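PDB 5JVK: uncharacterized protein from Bacteroides cellulosilyticus, which probably hydrolyses O-glycosidic bonds as a family 39 glycoside hydrolase, apparently acting as an endo-enzyme in a gut symbiont. Local coordinates for residues Glu352-Leu357 with Ser490-Tyr495; Thr360-Arg365 with Phe442-Thr447; Val428-Ala433 with Trp446-Glu451. All coordinates share one frame; numbering follows the deposited sequence.

Interaction 1 of 3, residues Glu352-Leu357 with Ser490-Tyr495; sequences EQAAYL and SILPQY
A355 aims its CB into the bend made by I491 and L492, at the seam where helix 350-366 of the (β/α)8 barrel meets the antiparallel β-domain, with residues 490-493 forming the turn that leads into strand 494-498. This is the tight part of the contact, and a methyl group suits it: A355 CB lies 3.5 Å from I491 O and 3.7 Å from L492 CD2. The CA atoms of A355 and L492 are 4.5 Å apart. L492 CD2 serves two helix residues, lying also 4.3 Å from A354 CB. P493 adds its ring carbon CD, 4.0 Å from A355 O. No hydrogen bond joins the two segments; I491 O is satisfied instead by R359 NH1, one turn further along the same helix.

The looser side is formed by E352 and I491, both partly exposed. I491 sets CG1 between its backbone N and its carbonyl carbon (chi1 63°), a rotation that swings this branch toward the helix, with CG1 3.9 Å from A355 CB. The carboxylate of E352 is engaged elsewhere, its OE1 accepting a hydrogen bond from L349 N near the start of the helix. What E352 offers this contact is its aliphatic stem, which passes I491 at a slant and brings CG 3.9 Å from I491 CD1.

Interaction 2 of 3, residues Thr360-Arg365 with Phe442-Thr447; sequences TYLLSR and FYTAWT
Residues 360-365 of helix 350-366 lie over residues 442-447 of strand 439-447, the axes of these two pieces 10.9 Å apart and their N-to-C directions at 123°, with L362 facing T444 where the backbones come nearest, 8.2 Å between their CA atoms. Between the two segments only side chains meet, and no hydrogen bond crosses. L362 and T444 meet tip to tip, L362 CD1 resting 3.6 Å from T444 OG1 while CD2 approaches T444 CG2. A chi1 of -175° turns T444 OG1 away from its backbone N, to where it both meets the leucine methyl and is hydrogen-bonded to Q494 O, which satisfies this buried polar atom. L362 CD2 also comes to the edge of the F442 ring, more loosely, at 4.4 Å from F442 CE2.

W446 takes up the other end of the contact. Its indole slides past L362 in the opposite sense, bringing CZ3 4.0 Å from L362 CD1, and presents its benzo edge to L363, whose CD2 lies near the ring plane, 3.8 Å from W446 CZ2. On the pyrrole part of the indole, NE1 is hydrogen-bonded to D297 OD1, which ties down the ring's rotation. Replacing W446 by an alanine is likely to open a gap beside L362 and L363 and to leave the D297 carboxylate without its indole donor.

All five touching residues are buried. Strand 439-447 lies between strands 429-436 and 494-498 of the antiparallel sheet, and Y495 from the latter packs on both L362 and T444. Helix 403-415 covers another part of L362 through V411 and L415, so this leucine sits where two helices and the sheet converge.

Interaction 3 of 3, residues Val428-Ala433 with Trp446-Glu451; sequences VNKVLA and WTTKAE
K430 lies across the indole of W446, the two residues forming an antiparallel hydrogen-bonded pair of the β-hairpin made by strands 429-436 and 439-447: K430 N bonds to W446 O, and W446 N to K430 O. From its root the lysine CB sits over the middle of the six-membered ring in a CH-pi contact, 3.9 Å from the W446 centroid and 15° off the ring normal. CG follows at 3.8 Å from W446 CZ2. A bend at the next torsion (chi2 83°) turns the chain along the indole, so that CD arrives 4.1 Å from W446 NE1. CE carries the chain on to NZ, which forms a salt bridge with D297 and a hydrogen bond with G427 O. L432 CD1 approaches the same indole 3.5 Å from W446 CH2.

Beyond the pair, V428 O takes two donors from T448: the backbone N almost straight on, at 2.9 Å, and OG1 on a lone pair in the carbonyl plane, at 2.8 Å. T447 OG1 gives its proton to N429 OD1 and accepts from K449 N, closing an ST turn. Polar bonds thus fix the strand end, while the lysine stem gives the indole face apolar cover and carries its charge past the ring.

In the fold
Starting from the N terminus, the chain first forms a separate mixed sheet of five strands, then the (β/α)8 barrel, whose helix 350-366 supplies the earlier half of both interaction 1 and interaction 2. It then passes through helix 403-415 into the antiparallel sheet. Interaction 3 closes the shortest loop, 12 residues within the hairpin of strands 429-436 and 439-447. Interaction 2 returns to that second strand after 76 residues and shares W446 and T447 with interaction 3. Interaction 1 spans 132 residues and encloses both, ending at strand 494-498, which pairs with strand 439-447. Two contacts therefore join barrel to β-domain, and the third is internal to the domain; their centres lie about 9 Å apart.

Interaction 1 of 3, residues Glu352-Leu357 with Ser490-Tyr495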
loop_
_atom_site.group_PDB
_atom_site.type_symbol
_atom_site.label_atom_id
_atom_site.label_comp_id
_atom_site.label_asym_id
_atom_site.label_seq_id
_atom_site.Cartn_x
_atom_site.Cartn_y
_atom_site.Cartn_z
ATOM N N GLU A 352 -6.716 -0.679 -14.050
ATOM C CA GLU A 352 -7.164 -1.809 -13.225
ATOM C C GLU A 352 -6.412 -1.854 -11.892
ATOM O O GLU A 352 -7.030 -2.016 -10.838
ATOM C CB GLU A 352 -7.025 -3.138 -13.979
ATOM C CG GLU A 352 -8.056 -3.312 -15.091
ATOM C CD GLU A 352 -7.827 -4.535 -15.973
ATOM O OE1 GLU A 352 -6.710 -5.101 -15.978
ATOM O OE2 GLU A 352 -8.776 -4.930 -16.685
ATOM N N GLN A 353 -5.088 -1.688 -11.947
ATOM C CA GLN A 353 -4.245 -1.607 -10.744
ATOM C C GLN A 353 -4.737 -0.513 -9.787
ATOM O O GLN A 353 -4.799 -0.724 -8.573
ATOM C CB GLN A 353 -2.774 -1.346 -11.115
ATOM C CG GLN A 353 -1.790 -1.560 -9.965
ATOM C CD GLN A 353 -0.455 -0.835 -10.130
ATOM O OE1 GLN A 353 -0.381 0.252 -10.706
ATOM N NE2 GLN A 353 0.610 -1.426 -9.589
ATOM N N ALA A 354 -5.081 0.647 -10.342
ATOM C CA ALA A 354 -5.623 1.758 -9.565
ATOM C C ALA A 354 -6.981 1.406 -8.966
ATOM O O ALA A 354 -7.194 1.566 -7.764
ATOM C CB ALA A 354 -5.738 2.999 -10.437
ATOM N N ALA A 355 -7.885 0.915 -9.809
ATOM C CA ALA A 355 -9.217 0.491 -9.371
ATOM C C ALA A 355 -9.150 -0.542 -8.243
ATOM O O ALA A 355 -9.860 -0.417 -7.248
ATOM C CB ALA A 355 -10.010 -0.063 -10.548
ATOM N N TYR A 356 -8.283 -1.540 -8.397
ATOM C CA TYR A 356 -8.170 -2.624 -7.416
ATOM C C TYR A 356 -7.502 -2.184 -6.117
ATOM O O TYR A 356 -7.789 -2.749 -5.061
ATOM C CB TYR A 356 -7.443 -3.840 -8.011
ATOM C CG TYR A 356 -8.111 -4.480 -9.227
ATOM C CD1 TYR A 356 -9.448 -4.215 -9.570
ATOM C CD2 TYR A 356 -7.408 -5.383 -10.022
ATOM C CE1 TYR A 356 -10.039 -4.811 -10.675
ATOM C CE2 TYR A 356 -7.999 -5.985 -11.125
ATOM C CZ TYR A 356 -9.314 -5.693 -11.447
ATOM O OH TYR A 356 -9.909 -6.284 -12.539
ATOM N N LEU A 357 -6.623 -1.183 -6.189
ATOM C CA LEU A 357 -6.032 -0.592 -4.984
ATOM C C LEU A 357 -7.109 0.060 -4.118
ATOM O O LEU A 357 -7.201 -0.224 -2.927
ATOM C CB LEU A 357 -4.956 0.436 -5.345
ATOM C CG LEU A 357 -4.121 1.013 -4.186
ATOM C CD1 LEU A 357 -2.708 1.325 -4.657
ATOM C CD2 LEU A 357 -4.744 2.256 -3.556
ATOM N N SER A 490 -18.121 2.581 -12.960
ATOM C CA SER A 490 -16.989 1.929 -13.601
ATOM C C SER A 490 -16.289 1.028 -12.585
ATOM O O SER A 490 -16.682 0.964 -11.414
ATOM C CB SER A 490 -16.007 2.971 -14.154
ATOM O OG SER A 490 -15.296 3.629 -13.119
ATOM N N ILE A 491 -15.252 0.339 -13.046
ATOM C CA ILE A 491 -14.362 -0.416 -12.153
ATOM C C ILE A 491 -13.710 0.481 -11.090
ATOM O O ILE A 491 -13.454 0.029 -9.973
ATOM C CB ILE A 491 -13.288 -1.233 -12.927
ATOM C CG1 ILE A 491 -12.332 -0.332 -13.729
ATOM C CG2 ILE A 491 -13.957 -2.257 -13.842
ATOM C CD1 ILE A 491 -11.180 -1.084 -14.360
ATOM N N LEU A 492 -13.464 1.743 -11.444
ATOM C CA LEU A 492 -12.896 2.733 -10.532
ATOM C C LEU A 492 -13.982 3.262 -9.595
ATOM O O LEU A 492 -14.987 3.786 -10.070
ATOM C CB LEU A 492 -12.307 3.895 -11.325
ATOM C CG LEU A 492 -11.175 3.546 -12.303
ATOM C CD1 LEU A 492 -11.142 4.518 -13.475
ATOM C CD2 LEU A 492 -9.842 3.507 -11.570
ATOM N N PRO A 493 -13.797 3.127 -8.266
ATOM C CA PRO A 493 -14.836 3.635 -7.369
ATOM C C PRO A 493 -15.049 5.145 -7.443
ATOM O O PRO A 493 -14.093 5.900 -7.634
ATOM C CB PRO A 493 -14.325 3.248 -5.976
ATOM C CG PRO A 493 -13.433 2.088 -6.211
ATOM C CD PRO A 493 -12.769 2.368 -7.524
ATOM N N GLN A 494 -16.307 5.556 -7.305
ATOM C CA GLN A 494 -16.668 6.956 -7.118
ATOM C C GLN A 494 -17.317 7.091 -5.752
ATOM O O GLN A 494 -17.701 6.093 -5.141
ATOM C CB GLN A 494 -17.596 7.447 -8.233
ATOM C CG GLN A 494 -19.008 6.882 -8.209
ATOM C CD GLN A 494 -19.729 7.087 -9.523
ATOM O OE1 GLN A 494 -20.648 7.897 -9.614
ATOM N NE2 GLN A 494 -19.309 6.359 -10.553
ATOM N N TYR A 495 -17.445 8.330 -5.286
ATOM C CA TYR A 495 -17.799 8.616 -3.903
ATOM C C TYR A 495 -18.844 9.728 -3.793
ATOM O O TYR A 495 -18.737 10.752 -4.472
ATOM C CB TYR A 495 -16.543 9.029 -3.129
ATOM C CG TYR A 495 -15.350 8.119 -3.331
ATOM C CD1 TYR A 495 -15.180 6.976 -2.554
ATOM C CD2 TYR A 495 -14.391 8.402 -4.303
ATOM C CE1 TYR A 495 -14.085 6.142 -2.734
ATOM C CE2 TYR A 495 -13.293 7.578 -4.491
ATOM C CZ TYR A 495 -13.145 6.446 -3.707
ATOM O OH TYR A 495 -12.060 5.624 -3.893
#

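Interaction 2 of 3, residues Thr360-Arg365 with Phe442-Thr447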
loop_
_atom_site.group_PDB
_atom_site.type_symbol
_atom_site.label_atom_id
_atom_site.label_comp_id
_atom_site.label_asym_id
_atom_site.label_seq_id
_atom_site.Cartn_x
_atom_site.Cartn_y
_atom_site.Cartn_z
ATOM N N THR A 360 -9.489 -2.596 -2.745
ATOM C CA THR A 360 -8.859 -3.341 -1.644
ATOM C C THR A 360 -9.058 -2.645 -0.297
ATOM O O THR A 360 -9.502 -3.271 0.664
ATOM C CB THR A 360 -7.344 -3.553 -1.884
ATOM O OG1 THR A 360 -7.161 -4.405 -3.015
ATOM C CG2 THR A 360 -6.659 -4.191 -0.672
ATOM N N TYR A 361 -8.734 -1.358 -0.235
ATOM C CA TYR A 361 -8.823 -0.613 1.025
ATOM C C TYR A 361 -10.267 -0.314 1.437
ATOM O O TYR A 361 -10.577 -0.295 2.630
ATOM C CB TYR A 361 -7.972 0.661 0.967
ATOM C CG TYR A 361 -6.490 0.359 0.953
ATOM C CD1 TYR A 361 -5.875 -0.215 2.061
ATOM C CD2 TYR A 361 -5.704 0.630 -0.167
ATOM C CE1 TYR A 361 -4.521 -0.504 2.061
ATOM C CE2 TYR A 361 -4.343 0.344 -0.177
ATOM C CZ TYR A 361 -3.757 -0.224 0.943
ATOM O OH TYR A 361 -2.414 -0.515 0.957
ATOM N N LEU A 362 -11.143 -0.107 0.455
ATOM C CA LEU A 362 -12.573 0.057 0.720
ATOM C C LEU A 362 -13.205 -1.238 1.230
ATOM O O LEU A 362 -13.949 -1.214 2.213
ATOM C CB LEU A 362 -13.306 0.564 -0.525
ATOM C CG LEU A 362 -12.971 2.008 -0.915
ATOM C CD1 LEU A 362 -13.363 2.292 -2.359
ATOM C CD2 LEU A 362 -13.633 3.006 0.023
ATOM N N LEU A 363 -12.902 -2.361 0.580
ATOM C CA LEU A 363 -13.376 -3.671 1.053
ATOM C C LEU A 363 -12.708 -4.107 2.369
ATOM O O LEU A 363 -13.352 -4.745 3.205
ATOM C CB LEU A 363 -13.189 -4.747 -0.021
ATOM C CG LEU A 363 -14.079 -4.621 -1.262
ATOM C CD1 LEU A 363 -13.591 -5.549 -2.366
ATOM C CD2 LEU A 363 -15.540 -4.907 -0.942
ATOM N N SER A 364 -11.432 -3.769 2.552
ATOM C CA SER A 364 -10.723 -4.077 3.803
ATOM C C SER A 364 -11.371 -3.387 5.010
ATOM O O SER A 364 -11.615 -4.026 6.032
ATOM C CB SER A 364 -9.245 -3.696 3.700
ATOM O OG SER A 364 -8.582 -3.854 4.941
ATOM N N ARG A 365 -11.662 -2.094 4.875
ATOM C CA ARG A 365 -12.365 -1.341 5.918
ATOM C C ARG A 365 -13.796 -1.853 6.132
ATOM O O ARG A 365 -14.277 -1.894 7.267
ATOM C CB ARG A 365 -12.380 0.156 5.581
ATOM C CG ARG A 365 -12.853 1.082 6.701
ATOM C CD ARG A 365 -11.851 1.192 7.842
ATOM N NE ARG A 365 -10.597 1.821 7.425
ATOM C CZ ARG A 365 -10.408 3.131 7.237
ATOM N NH1 ARG A 365 -11.394 4.009 7.410
ATOM N NH2 ARG A 365 -9.211 3.571 6.860
ATOM N N PHE A 442 -19.741 9.308 4.011
ATOM C CA PHE A 442 -19.712 9.144 2.556
ATOM C C PHE A 442 -20.197 7.766 2.104
ATOM O O PHE A 442 -20.230 6.815 2.894
ATOM C CB PHE A 442 -18.307 9.434 1.996
ATOM C CG PHE A 442 -17.313 8.316 2.198
ATOM C CD1 PHE A 442 -16.624 8.184 3.398
ATOM C CD2 PHE A 442 -17.046 7.411 1.177
ATOM C CE1 PHE A 442 -15.702 7.162 3.580
ATOM C CE2 PHE A 442 -16.124 6.388 1.356
ATOM C CZ PHE A 442 -15.452 6.262 2.560
ATOM N N TYR A 443 -20.585 7.691 0.831
ATOM C CA TYR A 443 -20.932 6.436 0.163
ATOM C C TYR A 443 -19.930 6.216 -0.953
ATOM O O TYR A 443 -19.499 7.179 -1.579
ATOM C CB TYR A 443 -22.340 6.492 -0.440
ATOM C CG TYR A 443 -23.411 6.923 0.531
ATOM C CD1 TYR A 443 -23.635 8.275 0.795
ATOM C CD2 TYR A 443 -24.203 5.983 1.191
ATOM C CE1 TYR A 443 -24.611 8.679 1.692
ATOM C CE2 TYR A 443 -25.187 6.377 2.088
ATOM C CZ TYR A 443 -25.383 7.726 2.340
ATOM O OH TYR A 443 -26.351 8.131 3.230
ATOM N N THR A 444 -19.557 4.961 -1.199
ATOM C CA THR A 444 -18.723 4.616 -2.354
ATOM C C THR A 444 -19.494 3.674 -3.262
ATOM O O THR A 444 -20.299 2.880 -2.784
ATOM C CB THR A 444 -17.364 3.993 -1.966
ATOM O OG1 THR A 444 -16.579 3.804 -3.150
ATOM C CG2 THR A 444 -17.523 2.653 -1.246
ATOM N N ALA A 445 -19.242 3.766 -4.565
ATOM C CA ALA A 445 -19.947 2.940 -5.540
ATOM C C ALA A 445 -19.051 2.554 -6.707
ATOM O O ALA A 445 -18.312 3.385 -7.231
ATOM C CB ALA A 445 -21.189 3.658 -6.043
ATOM N N TRP A 446 -19.120 1.285 -7.095
ATOM C CA TRP A 446 -18.396 0.775 -8.253
ATOM C C TRP A 446 -19.096 -0.453 -8.822
ATOM O O TRP A 446 -19.983 -1.025 -8.184
ATOM C CB TRP A 446 -16.935 0.452 -7.890
ATOM C CG TRP A 446 -16.708 -0.785 -7.044
ATOM C CD1 TRP A 446 -16.589 -2.069 -7.484
ATOM C CD2 TRP A 446 -16.531 -0.834 -5.623
ATOM N NE1 TRP A 446 -16.367 -2.917 -6.431
ATOM C CE2 TRP A 446 -16.331 -2.186 -5.275
ATOM C CE3 TRP A 446 -16.536 0.134 -4.609
ATOM C CZ2 TRP A 446 -16.129 -2.599 -3.953
ATOM C CZ3 TRP A 446 -16.333 -0.279 -3.291
ATOM C CH2 TRP A 446 -16.134 -1.635 -2.978
ATOM N N THR A 447 -18.681 -0.843 -10.023
ATOM C CA THR A 447 -19.151 -2.070 -10.654
ATOM C C THR A 447 -17.962 -2.979 -10.936
ATOM O O THR A 447 -16.864 -2.502 -11.230
ATOM C CB THR A 447 -19.953 -1.799 -11.952
ATOM O OG1 THR A 447 -20.415 -3.041 -12.501
ATOM C CG2 THR A 447 -19.133 -1.058 -13.012
#

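Interaction 3 of 3, residues Val428-Ala433 with Trp446-Glu451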
loop_
_atom_site.group_PDB
_atom_site.type_symbol
_atom_site.label_atom_id
_atom_site.label_comp_id
_atom_site.label_asym_id
_atom_site.label_seq_id
_atom_site.Cartn_x
_atom_site.Cartn_y
_atom_site.Cartn_z
ATOM N N VAL A 428 -22.573 -7.811 -8.160
ATOM C CA VAL A 428 -21.903 -7.281 -9.351
ATOM C C VAL A 428 -21.584 -5.795 -9.169
ATOM O O VAL A 428 -20.477 -5.355 -9.489
ATOM C CB VAL A 428 -22.755 -7.518 -10.625
ATOM C CG1 VAL A 428 -22.231 -6.731 -11.822
ATOM C CG2 VAL A 428 -22.780 -9.002 -10.964
ATOM N N ASN A 429 -22.560 -5.044 -8.661
ATOM C CA ASN A 429 -22.386 -3.635 -8.296
ATOM C C ASN A 429 -22.340 -3.505 -6.775
ATOM O O ASN A 429 -22.969 -4.287 -6.064
ATOM C CB ASN A 429 -23.537 -2.798 -8.860
ATOM C CG ASN A 429 -23.673 -2.930 -10.368
ATOM O OD1 ASN A 429 -22.681 -2.900 -11.092
ATOM N ND2 ASN A 429 -24.900 -3.081 -10.844
ATOM N N LYS A 430 -21.591 -2.517 -6.289
ATOM C CA LYS A 430 -21.433 -2.261 -4.857
ATOM C C LYS A 430 -21.808 -0.827 -4.558
ATOM O O LYS A 430 -21.373 0.073 -5.265
ATOM C CB LYS A 430 -19.977 -2.471 -4.419
ATOM C CG LYS A 430 -19.682 -3.774 -3.695
ATOM C CD LYS A 430 -19.455 -4.924 -4.652
ATOM C CE LYS A 430 -18.758 -6.076 -3.954
ATOM N NZ LYS A 430 -18.553 -7.210 -4.892
ATOM N N VAL A 431 -22.612 -0.625 -3.516
ATOM C CA VAL A 431 -22.835 0.697 -2.926
ATOM C C VAL A 431 -22.710 0.534 -1.411
ATOM O O VAL A 431 -23.519 -0.159 -0.793
ATOM C CB VAL A 431 -24.209 1.297 -3.298
ATOM C CG1 VAL A 431 -24.351 2.705 -2.721
ATOM C CG2 VAL A 431 -24.385 1.338 -4.813
ATOM N N LEU A 432 -21.690 1.164 -0.831
ATOM C CA LEU A 432 -21.318 0.957 0.568
ATOM C C LEU A 432 -21.274 2.294 1.291
ATOM O O LEU A 432 -20.836 3.286 0.716
ATOM C CB LEU A 432 -19.936 0.302 0.650
ATOM C CG LEU A 432 -19.647 -0.905 -0.244
ATOM C CD1 LEU A 432 -18.169 -1.256 -0.182
ATOM C CD2 LEU A 432 -20.507 -2.090 0.165
ATOM N N ALA A 433 -21.718 2.308 2.548
ATOM C CA ALA A 433 -21.722 3.516 3.383
ATOM C C ALA A 433 -20.682 3.407 4.497
ATOM O O ALA A 433 -20.559 2.364 5.140
ATOM C CB ALA A 433 -23.101 3.735 3.979
ATOM N N TRP A 446 -19.120 1.285 -7.095
ATOM C CA TRP A 446 -18.396 0.775 -8.253
ATOM C C TRP A 446 -19.096 -0.453 -8.822
ATOM O O TRP A 446 -19.983 -1.025 -8.184
ATOM C CB TRP A 446 -16.935 0.452 -7.890
ATOM C CG TRP A 446 -16.708 -0.785 -7.044
ATOM C CD1 TRP A 446 -16.589 -2.069 -7.484
ATOM C CD2 TRP A 446 -16.531 -0.834 -5.623
ATOM N NE1 TRP A 446 -16.367 -2.917 -6.431
ATOM C CE2 TRP A 446 -16.331 -2.186 -5.275
ATOM C CE3 TRP A 446 -16.536 0.134 -4.609
ATOM C CZ2 TRP A 446 -16.129 -2.599 -3.953
ATOM C CZ3 TRP A 446 -16.333 -0.279 -3.291
ATOM C CH2 TRP A 446 -16.134 -1.635 -2.978
ATOM N N THR A 447 -18.681 -0.843 -10.023
ATOM C CA THR A 447 -19.151 -2.070 -10.654
ATOM C C THR A 447 -17.962 -2.979 -10.936
ATOM O O THR A 447 -16.864 -2.502 -11.230
ATOM C CB THR A 447 -19.953 -1.799 -11.952
ATOM O OG1 THR A 447 -20.415 -3.041 -12.501
ATOM C CG2 THR A 447 -19.133 -1.058 -13.012
ATOM N N THR A 448 -18.190 -4.288 -10.832
ATOM C CA THR A 448 -17.206 -5.289 -11.240
ATOM C C THR A 448 -17.174 -5.490 -12.766
ATOM O O THR A 448 -16.224 -6.068 -13.291
ATOM C CB THR A 448 -17.467 -6.641 -10.549
ATOM O OG1 THR A 448 -18.798 -7.090 -10.836
ATOM C CG2 THR A 448 -17.297 -6.505 -9.044
ATOM N N LYS A 449 -18.203 -5.021 -13.473
ATOM C CA LYS A 449 -18.274 -5.177 -14.929
ATOM C C LYS A 449 -17.290 -4.245 -15.638
ATOM O O LYS A 449 -17.331 -3.028 -15.443
ATOM C CB LYS A 449 -19.704 -4.941 -15.429
ATOM C CG LYS A 449 -20.668 -6.031 -14.984
ATOM C CD LYS A 449 -22.126 -5.660 -15.198
ATOM C CE LYS A 449 -22.494 -5.585 -16.671
ATOM N NZ LYS A 449 -23.966 -5.717 -16.871
ATOM N N ALA A 450 -16.415 -4.834 -16.457
ATOM C CA ALA A 450 -15.349 -4.109 -17.163
ATOM C C ALA A 450 -15.872 -2.957 -18.019
ATOM O O ALA A 450 -15.329 -1.851 -17.991
ATOM C CB ALA A 450 -14.555 -5.075 -18.029
ATOM N N GLU A 451 -16.928 -3.238 -18.777
ATOM C CA GLU A 451 -17.565 -2.254 -19.660
ATOM C C GLU A 451 -18.306 -1.117 -18.940
ATOM O O GLU A 451 -18.564 -0.081 -19.547
ATOM C CB GLU A 451 -18.514 -2.953 -20.655
ATOM C CG GLU A 451 -19.802 -3.556 -20.069
ATOM C CD GLU A 451 -19.647 -4.967 -19.508
ATOM O OE1 GLU A 451 -18.509 -5.393 -19.210
ATOM O OE2 GLU A 451 -20.681 -5.655 -19.349
#